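Local coordinates for protein oxalate biosynthetic component 1 (Burkholderia thailandensis, PDB 5IKY) that produces oxalate as a bifunctional enzyme of quorum sensing-dependent oxalogenesis, joining a serine hydrolase activity to an additional lyase activity, at residues P69-D74 and S96-H101; S399-P404 and T430-T435; I571-A576 and V642-S647; L928-A933 and R968-S973. One frame throughout, in Å; residues are numbered along the deposited sequence.

Interaction 1: residues P69-D74 and S96-H101; sequences PIDLTD and SGSVWH
Ser98 makes the first grip on residues 69-74, and it uses both its backbone and its side chain. Its carbonyl O accepts the backbone N of Leu72 at 2.9 Å. Its hydroxyl OG, set between the backbone N and the carbonyl carbon (chi1 54°), gives a hydrogen bond to Asp71 OD1, 3.1 Å away, which it meets on the syn side and somewhat out of the carboxylate plane. That same oxygen accepts two further bonds, each well out of the carboxylate plane, from Thr73 N at 3.2 Å and Thr73 OG1 at 3.0 Å. The first of these makes an Asx turn, and together the three donors hold the carboxylate where strand 70-71 gives way to a 3-10 turn. Ser98 also belongs to the type II' turn from Ser96 to Val99 that joins strands 93-96 and 99-102 into a beta hairpin; strand 70-71 adds a third antiparallel strand at its edge, within the N-terminal domain. Next comes Val99, a non-hydrogen-bonded partner of Asp71, whose CG2 lies 3.8 Å from Asp71 CG on the face they share. Trp100 is the hydrogen-bonded partner of Ile70: its N reaches Ile70 O at 2.6 Å, and Ile70 N returns to Trp100 O. Both side chains turn to the other face, where Trp93 touches each of them. The indole edge is met near its plane by Leu72, whose CD1 is 3.7 Å from Trp100 NE1, while His85 brings its ring steeply against the same indole. At His101 the strand passes Pro69, and its backbone bonds turn to Thr94 of the hairpin partner.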
loop_
_atom_site.group_PDB
_atom_site.type_symbol
_atom_site.label_atom_id
_atom_site.label_comp_id
_atom_site.label_asym_id
_atom_site.label_seq_id
_atom_site.Cartn_x
_atom_site.Cartn_y
_atom_site.Cartn_z
ATOM N N PRO A 69 33.679 33.352 -2.724
ATOM C CA PRO A 69 34.537 34.524 -2.915
ATOM C C PRO A 69 34.066 35.385 -4.080
ATOM O O PRO A 69 33.527 34.864 -5.054
ATOM C CB PRO A 69 35.910 33.914 -3.203
ATOM C CG PRO A 69 35.611 32.581 -3.784
ATOM C CD PRO A 69 34.367 32.101 -3.084
ATOM N N ILE A 70 34.262 36.692 -3.968
ATOM C CA ILE A 70 33.882 37.608 -5.032
ATOM C C ILE A 70 35.111 38.197 -5.710
ATOM O O ILE A 70 35.820 39.013 -5.121
ATOM C CB ILE A 70 33.010 38.760 -4.509
ATOM C CG1 ILE A 70 31.811 38.215 -3.734
ATOM C CG2 ILE A 70 32.557 39.642 -5.657
ATOM C CD1 ILE A 70 30.943 39.290 -3.123
ATOM N N ASP A 71 35.364 37.776 -6.944
ATOM C CA ASP A 71 36.448 38.347 -7.732
ATOM C C ASP A 71 35.885 39.432 -8.642
ATOM O O ASP A 71 35.143 39.138 -9.575
ATOM C CB ASP A 71 37.156 37.267 -8.554
ATOM C CG ASP A 71 38.537 37.700 -9.024
ATOM O OD1 ASP A 71 38.824 38.917 -9.018
ATOM O OD2 ASP A 71 39.337 36.818 -9.403
ATOM N N LEU A 72 36.241 40.683 -8.368
ATOM C CA LEU A 72 35.723 41.810 -9.139
ATOM C C LEU A 72 36.232 41.799 -10.578
ATOM O O LEU A 72 35.685 42.484 -11.442
ATOM C CB LEU A 72 36.088 43.133 -8.464
ATOM C CG LEU A 72 35.367 43.413 -7.144
ATOM C CD1 LEU A 72 35.731 44.785 -6.608
ATOM C CD2 LEU A 72 33.864 43.289 -7.326
ATOM N N THR A 73 37.281 41.019 -10.827
ATOM C CA THR A 73 37.809 40.844 -12.173
ATOM C C THR A 73 36.776 40.151 -13.061
ATOM O O THR A 73 36.738 40.359 -14.274
ATOM C CB THR A 73 39.118 40.030 -12.161
ATOM O OG1 THR A 73 40.007 40.569 -11.175
ATOM C CG2 THR A 73 39.794 40.070 -13.522
ATOM N N ASP A 74 35.931 39.331 -12.441
ATOM C CA ASP A 74 34.843 38.660 -13.145
ATOM C C ASP A 74 33.820 39.657 -13.682
ATOM O O ASP A 74 33.092 39.363 -14.631
ATOM C CB ASP A 74 34.145 37.658 -12.221
ATOM C CG ASP A 74 35.026 36.476 -11.865
ATOM O OD1 ASP A 74 36.042 36.260 -12.559
ATOM O OD2 ASP A 74 34.696 35.758 -10.896
ATOM N N SER A 96 40.948 41.743 -0.721
ATOM C CA SER A 96 42.316 41.272 -0.854
ATOM C C SER A 96 42.716 41.420 -2.315
ATOM O O SER A 96 42.843 40.436 -3.048
ATOM C CB SER A 96 42.447 39.822 -0.383
ATOM O OG SER A 96 43.768 39.342 -0.551
ATOM N N GLY A 97 42.898 42.670 -2.731
ATOM C CA GLY A 97 43.105 42.987 -4.129
ATOM C C GLY A 97 41.771 43.048 -4.844
ATOM O O GLY A 97 40.902 43.848 -4.495
ATOM N N SER A 98 41.603 42.191 -5.844
ATOM C CA SER A 98 40.356 42.126 -6.592
ATOM C C SER A 98 39.369 41.156 -5.947
ATOM O O SER A 98 38.181 41.159 -6.271
ATOM C CB SER A 98 40.622 41.712 -8.040
ATOM O OG SER A 98 41.359 40.502 -8.097
ATOM N N VAL A 99 39.867 40.331 -5.030
ATOM C CA VAL A 99 39.062 39.266 -4.438
ATOM C C VAL A 99 38.498 39.627 -3.066
ATOM O O VAL A 99 39.238 39.976 -2.148
ATOM C CB VAL A 99 39.877 37.964 -4.296
ATOM C CG1 VAL A 99 39.040 36.885 -3.620
ATOM C CG2 VAL A 99 40.376 37.493 -5.655
ATOM N N TRP A 100 37.178 39.535 -2.939
ATOM C CA TRP A 100 36.510 39.688 -1.653
ATOM C C TRP A 100 36.130 38.319 -1.098
ATOM O O TRP A 100 35.803 37.406 -1.855
ATOM C CB TRP A 100 35.257 40.559 -1.785
ATOM C CG TRP A 100 35.528 42.009 -2.040
ATOM C CD1 TRP A 100 35.885 42.580 -3.225
ATOM C CD2 TRP A 100 35.445 43.078 -1.089
ATOM N NE1 TRP A 100 36.038 43.936 -3.071
ATOM C CE2 TRP A 100 35.772 44.267 -1.768
ATOM C CE3 TRP A 100 35.130 43.143 0.272
ATOM C CZ2 TRP A 100 35.794 45.507 -1.134
ATOM C CZ3 TRP A 100 35.152 44.375 0.900
ATOM C CH2 TRP A 100 35.483 45.540 0.197
ATOM N N HIS A 101 36.170 38.181 0.222
ATOM C CA HIS A 101 35.721 36.952 0.869
ATOM C C HIS A 101 35.226 37.245 2.280
ATOM O O HIS A 101 35.651 38.215 2.905
ATOM C CB HIS A 101 36.842 35.910 0.896
ATOM C CG HIS A 101 38.061 36.349 1.642
ATOM N ND1 HIS A 101 38.284 36.018 2.961
ATOM C CD2 HIS A 101 39.126 37.089 1.254
ATOM C CE1 HIS A 101 39.433 36.538 3.356
ATOM N NE2 HIS A 101 39.964 37.194 2.338
#

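Interaction 2: residues S399-P404 and T430-T435; sequences SLIDVP and TQLRPT
Leu400 packs against helix 418-442 with its CB 3.9 Å from Leu432 CD2, while its CD2 branch crosses Thr435 at about a right angle. Its carbonyl O takes part as well: a water donates to Leu400 O at 2.7 Å and to Gln431 OE1 at 2.9 Å, bridging loop and helix. Ile401 adds to the apolar side, with CG1 4.1 Å from Leu432 CD2, which therefore sits against two successive loop residues. At Asp402 the backbone N bonds directly to Gln431 OE1 (3.0 Å, 168° at the hydrogen), coming from above the amide carbonyl plane. The glutamine chain bends at chi2 (-93°), which brings its amide across the loop; OE1 thus accepts from both a peptide N-H and the water. Asp402 is also the N-cap of helix 403-415: its side chain caps a backbone N of the first turn, and OD1 is further bonded to Thr405 OG1. Its carboxylate stands nearly perpendicular to the amide of Gln431. The loop 399-402 follows strand 395-397, and the two helices it leads into run back to strand 446-451 of the curled parallel sheet, consistent with a TIM-barrel family. Thr435 touches His354 and Val357 of helix 354-360, and Leu432 reaches Ala381 and Leu467.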
loop_
_atom_site.group_PDB
_atom_site.type_symbol
_atom_site.label_atom_id
_atom_site.label_comp_id
_atom_site.label_asym_id
_atom_site.label_seq_id
_atom_site.Cartn_x
_atom_site.Cartn_y
_atom_site.Cartn_z
ATOM N N SER A 399 -19.334 32.012 -10.778
ATOM C CA SER A 399 -18.810 31.090 -9.774
ATOM C C SER A 399 -19.918 30.270 -9.122
ATOM O O SER A 399 -21.045 30.744 -8.976
ATOM C CB SER A 399 -18.034 31.860 -8.701
ATOM O OG SER A 399 -17.102 32.756 -9.284
ATOM N N LEU A 400 -19.591 29.039 -8.735
ATOM C CA LEU A 400 -20.534 28.178 -8.029
ATOM C C LEU A 400 -20.953 28.832 -6.721
ATOM O O LEU A 400 -22.133 28.861 -6.375
ATOM C CB LEU A 400 -19.924 26.801 -7.766
ATOM C CG LEU A 400 -19.585 25.964 -9.000
ATOM C CD1 LEU A 400 -19.021 24.613 -8.587
ATOM C CD2 LEU A 400 -20.813 25.789 -9.885
ATOM N N ILE A 401 -19.968 29.355 -6.000
ATOM C CA ILE A 401 -20.223 30.214 -4.855
ATOM C C ILE A 401 -19.923 31.644 -5.278
ATOM O O ILE A 401 -18.783 31.958 -5.618
ATOM C CB ILE A 401 -19.358 29.829 -3.639
ATOM C CG1 ILE A 401 -19.589 28.366 -3.260
ATOM C CG2 ILE A 401 -19.657 30.740 -2.456
ATOM C CD1 ILE A 401 -18.823 27.926 -2.035
ATOM N N ASP A 402 -20.937 32.505 -5.279
ATOM C CA ASP A 402 -20.747 33.869 -5.763
ATOM C C ASP A 402 -19.684 34.580 -4.935
ATOM O O ASP A 402 -19.528 34.311 -3.743
ATOM C CB ASP A 402 -22.063 34.663 -5.752
ATOM C CG ASP A 402 -22.623 34.866 -4.357
ATOM O OD1 ASP A 402 -22.104 35.730 -3.620
ATOM O OD2 ASP A 402 -23.603 34.180 -4.004
ATOM N N VAL A 403 -18.944 35.468 -5.590
ATOM C CA VAL A 403 -17.828 36.179 -4.969
ATOM C C VAL A 403 -18.195 36.917 -3.668
ATOM O O VAL A 403 -17.435 36.846 -2.700
ATOM C CB VAL A 403 -17.198 37.178 -5.971
ATOM C CG1 VAL A 403 -16.114 38.004 -5.303
ATOM C CG2 VAL A 403 -16.642 36.431 -7.177
ATOM N N PRO A 404 -19.346 37.621 -3.629
ATOM C CA PRO A 404 -19.709 38.223 -2.338
ATOM C C PRO A 404 -19.844 37.199 -1.211
ATOM O O PRO A 404 -19.447 37.477 -0.079
ATOM C CB PRO A 404 -21.059 38.886 -2.629
ATOM C CG PRO A 404 -21.006 39.204 -4.073
ATOM C CD PRO A 404 -20.261 38.061 -4.701
ATOM N N THR A 430 -25.682 26.142 1.080
ATOM C CA THR A 430 -26.858 26.744 0.457
ATOM C C THR A 430 -26.567 27.178 -0.980
ATOM O O THR A 430 -27.423 27.074 -1.858
ATOM C CB THR A 430 -27.357 27.952 1.271
ATOM O OG1 THR A 430 -27.692 27.525 2.598
ATOM C CG2 THR A 430 -28.582 28.571 0.625
ATOM N N GLN A 431 -25.347 27.648 -1.215
ATOM C CA GLN A 431 -24.931 28.085 -2.543
ATOM C C GLN A 431 -24.675 26.911 -3.488
ATOM O O GLN A 431 -24.908 27.011 -4.693
ATOM C CB GLN A 431 -23.673 28.950 -2.442
ATOM C CG GLN A 431 -23.921 30.345 -1.901
ATOM C CD GLN A 431 -24.153 31.355 -3.005
ATOM O OE1 GLN A 431 -23.455 31.352 -4.022
ATOM N NE2 GLN A 431 -25.139 32.224 -2.817
ATOM N N LEU A 432 -24.193 25.801 -2.937
ATOM C CA LEU A 432 -23.819 24.647 -3.748
ATOM C C LEU A 432 -24.986 23.693 -3.984
ATOM O O LEU A 432 -25.027 22.996 -4.999
ATOM C CB LEU A 432 -22.662 23.893 -3.090
ATOM C CG LEU A 432 -21.295 24.579 -3.130
ATOM C CD1 LEU A 432 -20.292 23.807 -2.290
ATOM C CD2 LEU A 432 -20.803 24.715 -4.562
ATOM N N ARG A 433 -25.927 23.668 -3.043
ATOM C CA ARG A 433 -27.061 22.742 -3.095
ATOM C C ARG A 433 -27.856 22.750 -4.413
ATOM O O ARG A 433 -28.202 21.678 -4.915
ATOM C CB ARG A 433 -28.009 23.015 -1.924
ATOM C CG ARG A 433 -29.283 22.181 -1.938
ATOM C CD ARG A 433 -29.474 21.459 -0.616
ATOM N NE ARG A 433 -29.207 22.339 0.517
ATOM C CZ ARG A 433 -28.651 21.942 1.658
ATOM N NH1 ARG A 433 -28.301 20.671 1.823
ATOM N NH2 ARG A 433 -28.444 22.816 2.633
ATOM N N PRO A 434 -28.157 23.940 -4.976
ATOM C CA PRO A 434 -28.889 23.904 -6.251
ATOM C C PRO A 434 -28.099 23.217 -7.360
ATOM O O PRO A 434 -28.686 22.507 -8.176
ATOM C CB PRO A 434 -29.102 25.385 -6.580
ATOM C CG PRO A 434 -29.036 26.075 -5.265
ATOM C CD PRO A 434 -27.999 25.324 -4.490
ATOM N N THR A 435 -26.786 23.426 -7.381
ATOM C CA THR A 435 -25.929 22.790 -8.376
ATOM C C THR A 435 -25.892 21.274 -8.185
ATOM O O THR A 435 -26.037 20.516 -9.147
ATOM C CB THR A 435 -24.496 23.350 -8.324
ATOM O OG1 THR A 435 -24.503 24.714 -8.764
ATOM C CG2 THR A 435 -23.564 22.534 -9.218
HETATM O O HOH W 1 -24.357 30.355 -6.642
#

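Interaction 3: residues I571-A576 and V642-S647; sequences IEDRLA and VPRGYS
Ala576 and Arg644 mark the nearest approach of the two backbones, with CA atoms 8.3 Å apart, so side chains span the distance between helix 562-579 and the chain leaving helix 629-641. That helix ends in a Schellman motif with Gly645 as its C-prime residue, and Arg644 sits just before the glycine. With chi2 and chi3 both near anti, its side chain runs extended from CG to NE and carries the guanidinium to two acids of consecutive helix positions. Glu572 OE2 comes to the guanidinium edge, near its plane, in a salt bridge of 2.7 Å to Arg644 NH1; the carboxylate is turned 56° from the guanidinium. Asp573 approaches differently, over one face, with its carboxylate plane 73° from that of the arginine. Its OD1 forms the second salt bridge, to Arg644 NH2, though the modelled 2.5 Å is doubtfully short. The arginine thus has one acid at its edge and another over its face. Ala576 supplies a nonpolar flank, its CB lying 3.4 Å from Arg644 NE and 4.1 Å from Tyr646 CE2. Glu572 OE2 is shared with Arg685 and Asp573 OD2 pairs with Arg569, while Tyr568 OH bonds to Glu572 OE1. The two cations probably help to keep the buried Glu572 ionised. Within the cap domain, helix 562-579 bears the acids, Arg685 comes from helix 682-690 and Arg644 from just beyond the end of helix 629-641, whose Leu640 packs against Glu572 and whose Leu641 packs against Ala576 and Tyr646.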
loop_
_atom_site.group_PDB
_atom_site.type_symbol
_atom_site.label_atom_id
_atom_site.label_comp_id
_atom_site.label_asym_id
_atom_site.label_seq_id
_atom_site.Cartn_x
_atom_site.Cartn_y
_atom_site.Cartn_z
ATOM N N ILE A 571 -2.226 -13.469 -23.251
ATOM C CA ILE A 571 -1.314 -12.807 -22.326
ATOM C C ILE A 571 0.061 -13.465 -22.369
ATOM O O ILE A 571 1.089 -12.788 -22.412
ATOM C CB ILE A 571 -1.849 -12.839 -20.880
ATOM C CG1 ILE A 571 -3.199 -12.126 -20.793
ATOM C CG2 ILE A 571 -0.846 -12.211 -19.920
ATOM C CD1 ILE A 571 -3.814 -12.159 -19.410
ATOM N N GLU A 572 0.069 -14.793 -22.366
ATOM C CA GLU A 572 1.311 -15.554 -22.377
ATOM C C GLU A 572 2.075 -15.341 -23.681
ATOM O O GLU A 572 3.307 -15.321 -23.691
ATOM C CB GLU A 572 1.022 -17.042 -22.164
ATOM C CG GLU A 572 2.208 -17.839 -21.649
ATOM C CD GLU A 572 1.856 -19.285 -21.358
ATOM O OE1 GLU A 572 1.835 -19.663 -20.169
ATOM O OE2 GLU A 572 1.603 -20.045 -22.317
ATOM N N ASP A 573 1.337 -15.177 -24.777
ATOM C CA ASP A 573 1.935 -14.879 -26.076
ATOM C C ASP A 573 2.727 -13.575 -26.029
ATOM O O ASP A 573 3.823 -13.480 -26.585
ATOM C CB ASP A 573 0.857 -14.797 -27.161
ATOM C CG ASP A 573 0.398 -16.163 -27.633
ATOM O OD1 ASP A 573 1.240 -17.078 -27.712
ATOM O OD2 ASP A 573 -0.804 -16.321 -27.931
ATOM N N ARG A 574 2.165 -12.577 -25.358
ATOM C CA ARG A 574 2.804 -11.273 -25.236
ATOM C C ARG A 574 4.054 -11.342 -24.363
ATOM O O ARG A 574 5.030 -10.629 -24.603
ATOM C CB ARG A 574 1.818 -10.247 -24.671
ATOM C CG ARG A 574 0.759 -9.790 -25.663
ATOM C CD ARG A 574 -0.216 -8.806 -25.024
ATOM N NE ARG A 574 0.457 -7.885 -24.110
ATOM C CZ ARG A 574 1.102 -6.787 -24.491
ATOM N NH1 ARG A 574 1.166 -6.464 -25.776
ATOM N NH2 ARG A 574 1.684 -6.010 -23.587
ATOM N N LEU A 575 4.021 -12.198 -23.346
ATOM C CA LEU A 575 5.186 -12.400 -22.495
ATOM C C LEU A 575 6.264 -13.158 -23.258
ATOM O O LEU A 575 7.451 -12.864 -23.128
ATOM C CB LEU A 575 4.809 -13.153 -21.219
ATOM C CG LEU A 575 5.971 -13.481 -20.276
ATOM C CD1 LEU A 575 6.736 -12.219 -19.893
ATOM C CD2 LEU A 575 5.466 -14.198 -19.036
ATOM N N ALA A 576 5.839 -14.129 -24.060
ATOM C CA ALA A 576 6.764 -14.936 -24.846
ATOM C C ALA A 576 7.488 -14.094 -25.893
ATOM O O ALA A 576 8.688 -14.256 -26.109
ATOM C CB ALA A 576 6.025 -16.088 -25.512
ATOM N N VAL A 642 9.544 -22.526 -26.306
ATOM C CA VAL A 642 9.589 -23.762 -27.089
ATOM C C VAL A 642 8.280 -24.108 -27.822
ATOM O O VAL A 642 8.319 -24.424 -29.013
ATOM C CB VAL A 642 9.999 -24.967 -26.201
ATOM C CG1 VAL A 642 9.684 -26.286 -26.894
ATOM C CG2 VAL A 642 11.475 -24.885 -25.850
ATOM N N PRO A 643 7.119 -24.047 -27.134
ATOM C CA PRO A 643 5.900 -24.439 -27.856
ATOM C C PRO A 643 5.565 -23.521 -29.030
ATOM O O PRO A 643 4.882 -23.945 -29.963
ATOM C CB PRO A 643 4.806 -24.345 -26.782
ATOM C CG PRO A 643 5.527 -24.388 -25.484
ATOM C CD PRO A 643 6.823 -23.694 -25.733
ATOM N N ARG A 644 6.046 -22.283 -28.984
ATOM C CA ARG A 644 5.712 -21.295 -30.003
ATOM C C ARG A 644 6.755 -21.255 -31.114
ATOM O O ARG A 644 6.545 -20.626 -32.152
ATOM C CB ARG A 644 5.562 -19.913 -29.365
ATOM C CG ARG A 644 4.836 -19.946 -28.032
ATOM C CD ARG A 644 4.373 -18.568 -27.598
ATOM N NE ARG A 644 3.813 -18.595 -26.249
ATOM C CZ ARG A 644 2.584 -19.012 -25.956
ATOM N NH1 ARG A 644 2.160 -19.000 -24.702
ATOM N NH2 ARG A 644 1.777 -19.437 -26.919
ATOM N N GLY A 645 7.879 -21.928 -30.891
ATOM C CA GLY A 645 8.915 -22.026 -31.901
ATOM C C GLY A 645 10.041 -21.023 -31.736
ATOM O O GLY A 645 10.924 -20.929 -32.589
ATOM N N TYR A 646 10.013 -20.268 -30.643
ATOM C CA TYR A 646 11.075 -19.308 -30.364
ATOM C C TYR A 646 12.364 -20.013 -29.953
ATOM O O TYR A 646 12.337 -21.104 -29.381
ATOM C CB TYR A 646 10.653 -18.328 -29.268
ATOM C CG TYR A 646 9.576 -17.352 -29.679
ATOM C CD1 TYR A 646 9.774 -16.470 -30.733
ATOM C CD2 TYR A 646 8.366 -17.299 -29.000
ATOM C CE1 TYR A 646 8.794 -15.570 -31.106
ATOM C CE2 TYR A 646 7.380 -16.403 -29.365
ATOM C CZ TYR A 646 7.599 -15.541 -30.417
ATOM O OH TYR A 646 6.618 -14.648 -30.782
ATOM N N SER A 647 13.494 -19.379 -30.247
ATOM C CA SER A 647 14.789 -19.914 -29.855
ATOM C C SER A 647 14.981 -19.826 -28.346
ATOM O O SER A 647 14.674 -18.805 -27.729
ATOM C CB SER A 647 15.918 -19.168 -30.570
ATOM O OG SER A 647 17.176 -19.467 -29.989
#

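Interaction 4: residues L928-A933 and R968-S973; sequences LLKCFA and RALLVS
Leu929 opens a ladder of five backbone hydrogen bonds to residues 968-973: its N-H binds Arg968 O at 2.9 Å, and its carbonyl accepts Leu970 N at 2.6 Å. Leu970 O then takes the N-H of Cys931 at 3.0 Å, Cys931 O takes that of Val972, and Val972 O that of Ala933 at 2.8 Å. The backbone N-H and C=O groups of the alternate residues point to the neighbouring strands. Lys930 and Phe932 send their backbone bonds to Val781 and Leu783 on one flank, and Leu971 bonds to Val990 on the other, so both strands are paired on each side. This is the interior of the mixed sheet of an alpha/beta hydrolase fold; the strands run parallel, 18° apart in direction, and helices 937-955 and 959-966 link them in a beta-alpha-beta crossover. Among the polar side chains, Ser973 OG is satisfied by Ser976 OG. Arg968, its chain bent at chi2 and chi3, folds its guanidinium back beside Leu928 and makes a weak bond from NE to Leu926 O. Apolar groups fill the two faces. On that of Leu929, Cys931 and Ala933, the CB atoms of Leu929 and Ala969 lie 4.1 Å apart, and Leu971 CD2 reaches across to Ala933 CB at 3.7 Å, with Ile938 and Ala941 of helix 937-955 over the leucine. On the opposite face Phe932 and Val972 lie side by side, Val972 CB meeting the ring edge 3.9 Å from Phe932 CD1, while Trp780 and Phe805 stack with the same ring.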
loop_
_atom_site.group_PDB
_atom_site.type_symbol
_atom_site.label_atom_id
_atom_site.label_comp_id
_atom_site.label_asym_id
_atom_site.label_seq_id
_atom_site.Cartn_x
_atom_site.Cartn_y
_atom_site.Cartn_z
ATOM N N LEU A 928 -4.105 -32.162 28.907
ATOM C CA LEU A 928 -4.189 -31.040 27.978
ATOM C C LEU A 928 -3.333 -31.281 26.739
ATOM O O LEU A 928 -2.111 -31.399 26.827
ATOM C CB LEU A 928 -3.759 -29.741 28.659
ATOM C CG LEU A 928 -3.739 -28.508 27.753
ATOM C CD1 LEU A 928 -5.155 -28.084 27.379
ATOM C CD2 LEU A 928 -2.979 -27.361 28.406
ATOM N N LEU A 929 -3.986 -31.351 25.583
ATOM C CA LEU A 929 -3.287 -31.573 24.325
ATOM C C LEU A 929 -2.897 -30.248 23.676
ATOM O O LEU A 929 -3.750 -29.521 23.167
ATOM C CB LEU A 929 -4.152 -32.396 23.370
ATOM C CG LEU A 929 -3.505 -32.744 22.029
ATOM C CD1 LEU A 929 -2.222 -33.534 22.244
ATOM C CD2 LEU A 929 -4.474 -33.512 21.146
ATOM N N LYS A 930 -1.605 -29.940 23.699
ATOM C CA LYS A 930 -1.104 -28.699 23.122
ATOM C C LYS A 930 -0.506 -28.945 21.742
ATOM O O LYS A 930 0.474 -29.678 21.602
ATOM C CB LYS A 930 -0.070 -28.060 24.049
ATOM C CG LYS A 930 -0.639 -27.620 25.389
ATOM C CD LYS A 930 0.464 -27.307 26.387
ATOM C CE LYS A 930 1.259 -28.554 26.735
ATOM N NZ LYS A 930 2.284 -28.291 27.785
ATOM N N CYS A 931 -1.103 -28.328 20.726
ATOM C CA CYS A 931 -0.688 -28.550 19.346
ATOM C C CYS A 931 -0.182 -27.282 18.667
ATOM O O CYS A 931 -0.725 -26.195 18.868
ATOM C CB CYS A 931 -1.845 -29.132 18.528
ATOM S SG CYS A 931 -2.560 -30.648 19.199
ATOM N N PHE A 932 0.865 -27.434 17.863
ATOM C CA PHE A 932 1.354 -26.355 17.015
ATOM C C PHE A 932 0.838 -26.550 15.596
ATOM O O PHE A 932 0.771 -27.676 15.101
ATOM C CB PHE A 932 2.882 -26.301 17.023
ATOM C CG PHE A 932 3.459 -25.579 18.207
ATOM C CD1 PHE A 932 2.919 -24.375 18.631
ATOM C CD2 PHE A 932 4.533 -26.110 18.903
ATOM C CE1 PHE A 932 3.448 -23.708 19.721
ATOM C CE2 PHE A 932 5.064 -25.449 19.995
ATOM C CZ PHE A 932 4.522 -24.247 20.405
ATOM N N ALA A 933 0.471 -25.451 14.947
ATOM C CA ALA A 933 -0.036 -25.510 13.582
ATOM C C ALA A 933 0.634 -24.469 12.698
ATOM O O ALA A 933 0.914 -23.353 13.137
ATOM C CB ALA A 933 -1.548 -25.324 13.567
ATOM N N ARG A 968 -10.008 -29.810 26.682
ATOM C CA ARG A 968 -8.806 -30.537 27.075
ATOM C C ARG A 968 -7.775 -30.534 25.950
ATOM O O ARG A 968 -6.869 -31.368 25.920
ATOM C CB ARG A 968 -9.151 -31.973 27.472
ATOM C CG ARG A 968 -10.079 -32.079 28.670
ATOM C CD ARG A 968 -9.547 -31.291 29.858
ATOM N NE ARG A 968 -8.184 -31.676 30.212
ATOM C CZ ARG A 968 -7.477 -31.111 31.187
ATOM N NH1 ARG A 968 -8.009 -30.138 31.913
ATOM N NH2 ARG A 968 -6.242 -31.524 31.440
ATOM N N ALA A 969 -7.922 -29.591 25.025
ATOM C CA ALA A 969 -6.989 -29.445 23.914
ATOM C C ALA A 969 -6.754 -27.971 23.600
ATOM O O ALA A 969 -7.614 -27.127 23.856
ATOM C CB ALA A 969 -7.504 -30.176 22.684
ATOM N N LEU A 970 -5.588 -27.667 23.042
ATOM C CA LEU A 970 -5.212 -26.289 22.749
ATOM C C LEU A 970 -4.508 -26.184 21.398
ATOM O O LEU A 970 -3.825 -27.116 20.974
ATOM C CB LEU A 970 -4.315 -25.742 23.859
ATOM C CG LEU A 970 -3.846 -24.294 23.729
ATOM C CD1 LEU A 970 -4.882 -23.327 24.290
ATOM C CD2 LEU A 970 -2.505 -24.125 24.411
ATOM N N LEU A 971 -4.671 -25.047 20.727
ATOM C CA LEU A 971 -4.093 -24.856 19.402
ATOM C C LEU A 971 -3.405 -23.505 19.237
ATOM O O LEU A 971 -3.996 -22.457 19.495
ATOM C CB LEU A 971 -5.175 -25.005 18.334
ATOM C CG LEU A 971 -4.994 -26.138 17.327
ATOM C CD1 LEU A 971 -6.194 -26.188 16.403
ATOM C CD2 LEU A 971 -3.710 -25.946 16.538
ATOM N N VAL A 972 -2.152 -23.538 18.798
ATOM C CA VAL A 972 -1.432 -22.322 18.442
ATOM C C VAL A 972 -1.024 -22.391 16.975
ATOM O O VAL A 972 -0.199 -23.220 16.588
ATOM C CB VAL A 972 -0.184 -22.112 19.317
ATOM C CG1 VAL A 972 0.553 -20.852 18.887
ATOM C CG2 VAL A 972 -0.568 -22.040 20.788
ATOM N N SER A 973 -1.608 -21.521 16.159
ATOM C CA SER A 973 -1.390 -21.564 14.719
ATOM C C SER A 973 -0.594 -20.361 14.222
ATOM O O SER A 973 -0.983 -19.213 14.436
ATOM C CB SER A 973 -2.734 -21.642 13.984
ATOM O OG SER A 973 -2.552 -21.754 12.583
#

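Overall arrangement
The four contacts follow one another in series along the chain and none touches another; their centres lie from 49 Å (interactions 3 and 4) to 82 Å (interactions 1 and 4) apart. Interaction 1 sits in a small antiparallel sheet of the N-terminal domain, about 55 Å from the chain centre. Interaction 2 lies on the helical outside of the curled parallel sheet whose metal site holds magnesium. Interaction 3 joins helix 562-579 to the chain just past helix 629-641 in the cap domain, and interaction 4 is central to the C-terminal hydrolase-like sheet, across the chain's centre from interactions 1 and 2. Each lies in a different part of the chain, consistent with a bifunctional enzyme whose activities are carried by different folds.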